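Local coordinates for partner of xrn-2 protein 1 (PDB 5FIR) that binds the exoribonuclease xrn-2 through its XTBD domain, stabilising the enzyme and enhancing its activity, and so contributes to the turnover of mature microRNAs, at residues A22-M30 and Q43-L54. Numbering follows the deposited sequence.
Sequences AWELRKAFM and QCLSQLFINVTL
The rings of Phe29 and Phe49 meet at a shallow 26°, displaced past one another so that little of either face is shared. Their centroids are 4.8 Å apart. Phe49 CB sits over one face of the Phe29 ring, 3.9 Å from its centroid, in a CH-pi contact. With CG anti to the backbone N (chi1 -174°), Phe29 is carried across to helix 43-54, where CD1 reaches Ser46 CA at 3.7 Å. Leu25 crosses Phe49 at about a right angle, its CD2 3.7 Å from Phe49 CE2, and also meets Leu54. Further along the interface, Arg26 lays its aliphatic CG against CG2 and CD1 of Ile50, while Gln47 OE1 lies over one guanidinium face. At the edge of that group, NH1 gives Ser46 OG a weak hydrogen bond of 3.3 Å.

These contacts join helices 20-33 and 39-55 of the all-helical XTBD, the part of the protein needed for binding xrn-2; the segment axes run 136° apart and approach to 9.4 Å. A leucine in place of Phe29 would probably leave Phe49 without its ring partner and open a gap beside Ser46.

Further out, Ser46 OG is tied back to Gln43 O at 3.0 Å, and a salt bridge from Glu18 holds Arg26 NE. Ile67 and Met70 of helix 61-71 also pack on Phe29, and Gln43 and Gln47 each pack on an acidic side chain of the chain of another protein.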
loop_
_atom_site.group_PDB
_atom_site.type_symbol
_atom_site.label_atom_id
_atom_site.label_comp_id
_atom_site.label_asym_id
_atom_site.label_seq_id
_atom_site.Cartn_x
_atom_site.Cartn_y
_atom_site.Cartn_z
ATOM N N ALA B 22 -21.418 22.139 -1.282
ATOM C CA ALA B 22 -21.371 21.078 -2.278
ATOM C C ALA B 22 -22.579 20.149 -2.180
ATOM O O ALA B 22 -22.915 19.461 -3.150
ATOM C CB ALA B 22 -20.076 20.284 -2.132
ATOM N N TRP B 23 -23.200 20.047 -1.010
ATOM C CA TRP B 23 -24.381 19.205 -0.938
ATOM C C TRP B 23 -25.548 19.880 -1.627
ATOM O O TRP B 23 -26.332 19.228 -2.324
ATOM C CB TRP B 23 -24.749 18.883 0.500
ATOM C CG TRP B 23 -26.133 18.321 0.596
ATOM C CD1 TRP B 23 -27.164 18.796 1.345
ATOM C CD2 TRP B 23 -26.634 17.167 -0.089
ATOM N NE1 TRP B 23 -28.275 18.011 1.169
ATOM C CE2 TRP B 23 -27.972 17.002 0.297
ATOM C CE3 TRP B 23 -26.082 16.266 -0.996
ATOM C CZ2 TRP B 23 -28.760 15.970 -0.183
ATOM C CZ3 TRP B 23 -26.868 15.250 -1.475
ATOM C CH2 TRP B 23 -28.188 15.103 -1.066
ATOM N N GLU B 24 -25.698 21.185 -1.426
ATOM C CA GLU B 24 -26.824 21.871 -2.045
ATOM C C GLU B 24 -26.756 21.771 -3.564
ATOM O O GLU B 24 -27.782 21.590 -4.227
ATOM C CB GLU B 24 -26.874 23.339 -1.593
ATOM C CG GLU B 24 -27.308 23.571 -0.126
ATOM C CD GLU B 24 -28.791 23.279 0.139
ATOM O OE1 GLU B 24 -29.644 23.668 -0.691
ATOM O OE2 GLU B 24 -29.100 22.660 1.184
ATOM N N LEU B 25 -25.557 21.813 -4.135
ATOM C CA LEU B 25 -25.480 21.657 -5.575
ATOM C C LEU B 25 -25.935 20.269 -5.993
ATOM O O LEU B 25 -26.724 20.123 -6.933
ATOM C CB LEU B 25 -24.056 21.903 -6.048
ATOM C CG LEU B 25 -23.937 23.001 -7.104
ATOM C CD1 LEU B 25 -23.388 24.267 -6.465
ATOM C CD2 LEU B 25 -23.089 22.548 -8.301
ATOM N N ARG B 26 -25.493 19.237 -5.272
ATOM C CA ARG B 26 -25.963 17.886 -5.562
ATOM C C ARG B 26 -27.458 17.753 -5.299
ATOM O O ARG B 26 -28.171 17.104 -6.072
ATOM C CB ARG B 26 -25.181 16.855 -4.743
ATOM C CG ARG B 26 -24.028 16.206 -5.479
ATOM C CD ARG B 26 -24.086 14.700 -5.398
ATOM N NE ARG B 26 -24.199 14.181 -4.039
ATOM C CZ ARG B 26 -24.679 12.970 -3.764
ATOM N NH1 ARG B 26 -25.061 12.178 -4.765
ATOM N NH2 ARG B 26 -24.771 12.547 -2.501
ATOM N N LYS B 27 -27.948 18.352 -4.211
ATOM C CA LYS B 27 -29.370 18.262 -3.903
ATOM C C LYS B 27 -30.207 18.794 -5.063
ATOM O O LYS B 27 -31.151 18.134 -5.527
ATOM C CB LYS B 27 -29.689 19.030 -2.617
ATOM C CG LYS B 27 -31.107 18.776 -2.113
ATOM C CD LYS B 27 -31.593 19.816 -1.088
ATOM C CE LYS B 27 -31.023 19.621 0.303
ATOM N NZ LYS B 27 -31.463 20.742 1.182
ATOM N N ALA B 28 -29.848 19.983 -5.559
ATOM C CA ALA B 28 -30.634 20.649 -6.592
ATOM C C ALA B 28 -30.643 19.872 -7.907
ATOM O O ALA B 28 -31.650 19.865 -8.628
ATOM C CB ALA B 28 -30.104 22.063 -6.795
ATOM N N PHE B 29 -29.519 19.250 -8.266
ATOM C CA PHE B 29 -29.501 18.433 -9.470
ATOM C C PHE B 29 -30.390 17.209 -9.314
ATOM O O PHE B 29 -31.146 16.858 -10.231
ATOM C CB PHE B 29 -28.067 18.036 -9.810
ATOM C CG PHE B 29 -27.927 17.311 -11.113
ATOM C CD1 PHE B 29 -28.341 15.993 -11.241
ATOM C CD2 PHE B 29 -27.366 17.928 -12.198
ATOM C CE1 PHE B 29 -28.209 15.324 -12.432
ATOM C CE2 PHE B 29 -27.225 17.256 -13.393
ATOM C CZ PHE B 29 -27.647 15.953 -13.511
HETATM N N MSE B 30 -30.304 16.536 -8.178
HETATM C CA MSE B 30 -31.118 15.365 -7.971
HETATM C C MSE B 30 -32.583 15.766 -7.957
HETATM O O MSE B 30 -33.424 15.022 -8.461
HETATM C CB MSE B 30 -30.725 14.657 -6.684
HETATM C CG MSE B 30 -29.267 14.355 -6.631
HETATM SE SE MSE B 30 -28.766 12.962 -5.386
HETATM C CE MSE B 30 -29.541 11.364 -6.218
ATOM N N GLN B 43 -28.173 8.919 -9.117
ATOM C CA GLN B 43 -26.929 8.950 -8.360
ATOM C C GLN B 43 -25.739 9.147 -9.275
ATOM O O GLN B 43 -24.876 10.001 -9.030
ATOM C CB GLN B 43 -26.749 7.649 -7.597
ATOM C CG GLN B 43 -27.642 7.472 -6.441
ATOM C CD GLN B 43 -27.281 6.240 -5.687
ATOM O OE1 GLN B 43 -28.077 5.316 -5.594
ATOM N NE2 GLN B 43 -26.064 6.207 -5.140
ATOM N N CYS B 44 -25.685 8.354 -10.346
ATOM C CA CYS B 44 -24.557 8.427 -11.255
ATOM C C CYS B 44 -24.505 9.797 -11.887
ATOM O O CYS B 44 -23.491 10.499 -11.810
ATOM C CB CYS B 44 -24.677 7.347 -12.313
ATOM S SG CYS B 44 -23.466 7.517 -13.606
ATOM N N LEU B 45 -25.618 10.205 -12.492
ATOM C CA LEU B 45 -25.670 11.481 -13.184
ATOM C C LEU B 45 -25.430 12.635 -12.226
ATOM O O LEU B 45 -24.759 13.609 -12.576
ATOM C CB LEU B 45 -27.014 11.620 -13.867
ATOM C CG LEU B 45 -27.183 10.600 -14.969
ATOM C CD1 LEU B 45 -28.646 10.408 -15.284
ATOM C CD2 LEU B 45 -26.444 11.118 -16.166
ATOM N N SER B 46 -25.923 12.530 -10.993
ATOM C CA SER B 46 -25.698 13.633 -10.072
ATOM C C SER B 46 -24.229 13.727 -9.703
ATOM O O SER B 46 -23.659 14.827 -9.637
ATOM C CB SER B 46 -26.546 13.472 -8.814
ATOM O OG SER B 46 -26.015 12.531 -7.906
ATOM N N GLN B 47 -23.593 12.580 -9.474
ATOM C CA GLN B 47 -22.164 12.594 -9.199
ATOM C C GLN B 47 -21.375 13.055 -10.411
ATOM O O GLN B 47 -20.369 13.763 -10.285
ATOM C CB GLN B 47 -21.717 11.223 -8.732
ATOM C CG GLN B 47 -21.918 11.079 -7.272
ATOM C CD GLN B 47 -21.001 12.008 -6.536
ATOM O OE1 GLN B 47 -21.422 12.718 -5.625
ATOM N NE2 GLN B 47 -19.743 12.055 -6.964
ATOM N N LEU B 48 -21.833 12.676 -11.590
ATOM C CA LEU B 48 -21.180 13.115 -12.806
ATOM C C LEU B 48 -21.194 14.633 -12.893
ATOM O O LEU B 48 -20.173 15.265 -13.189
ATOM C CB LEU B 48 -21.909 12.453 -13.963
ATOM C CG LEU B 48 -21.366 12.317 -15.353
ATOM C CD1 LEU B 48 -20.055 11.606 -15.280
ATOM C CD2 LEU B 48 -22.360 11.420 -16.005
ATOM N N PHE B 49 -22.331 15.238 -12.546
ATOM C CA PHE B 49 -22.473 16.690 -12.591
ATOM C C PHE B 49 -21.475 17.367 -11.670
ATOM O O PHE B 49 -20.683 18.200 -12.110
ATOM C CB PHE B 49 -23.905 17.069 -12.221
ATOM C CG PHE B 49 -24.121 18.537 -11.989
ATOM C CD1 PHE B 49 -23.879 19.463 -13.006
ATOM C CD2 PHE B 49 -24.657 18.989 -10.794
ATOM C CE1 PHE B 49 -24.110 20.818 -12.817
ATOM C CE2 PHE B 49 -24.896 20.337 -10.594
ATOM C CZ PHE B 49 -24.623 21.256 -11.610
ATOM N N ILE B 50 -21.453 16.989 -10.391
ATOM C CA ILE B 50 -20.536 17.702 -9.513
ATOM C C ILE B 50 -19.100 17.269 -9.711
ATOM O O ILE B 50 -18.191 17.963 -9.256
ATOM C CB ILE B 50 -20.880 17.606 -8.023
ATOM C CG1 ILE B 50 -20.745 16.216 -7.534
ATOM C CG2 ILE B 50 -22.266 18.113 -7.723
ATOM C CD1 ILE B 50 -20.680 16.271 -6.069
ATOM N N ASN B 51 -18.845 16.136 -10.350
ATOM C CA ASN B 51 -17.450 15.869 -10.667
ATOM C C ASN B 51 -16.928 16.836 -11.710
ATOM O O ASN B 51 -15.758 17.237 -11.647
ATOM C CB ASN B 51 -17.256 14.437 -11.155
ATOM C CG ASN B 51 -17.311 13.448 -10.038
ATOM O OD1 ASN B 51 -17.281 13.832 -8.863
ATOM N ND2 ASN B 51 -17.387 12.162 -10.381
ATOM N N VAL B 52 -17.787 17.253 -12.646
ATOM C CA VAL B 52 -17.341 18.135 -13.722
ATOM C C VAL B 52 -17.249 19.576 -13.240
ATOM O O VAL B 52 -16.258 20.261 -13.499
ATOM C CB VAL B 52 -18.260 18.021 -14.947
ATOM C CG1 VAL B 52 -17.653 18.808 -16.080
ATOM C CG2 VAL B 52 -18.431 16.581 -15.344
ATOM N N THR B 53 -18.298 20.073 -12.581
ATOM C CA THR B 53 -18.332 21.475 -12.174
ATOM C C THR B 53 -17.434 21.723 -10.962
ATOM O O THR B 53 -16.777 22.761 -10.882
ATOM C CB THR B 53 -19.771 21.919 -11.869
ATOM O OG1 THR B 53 -20.362 21.014 -10.933
ATOM C CG2 THR B 53 -20.630 21.928 -13.133
ATOM N N LEU B 54 -17.381 20.792 -10.012
ATOM C CA LEU B 54 -16.621 21.033 -8.785
ATOM C C LEU B 54 -15.186 20.509 -8.858
ATOM O O LEU B 54 -14.247 21.217 -8.481
ATOM C CB LEU B 54 -17.359 20.430 -7.581
ATOM C CG LEU B 54 -18.352 21.375 -6.886
ATOM C CD1 LEU B 54 -19.341 21.993 -7.866
ATOM C CD2 LEU B 54 -19.102 20.657 -5.777
#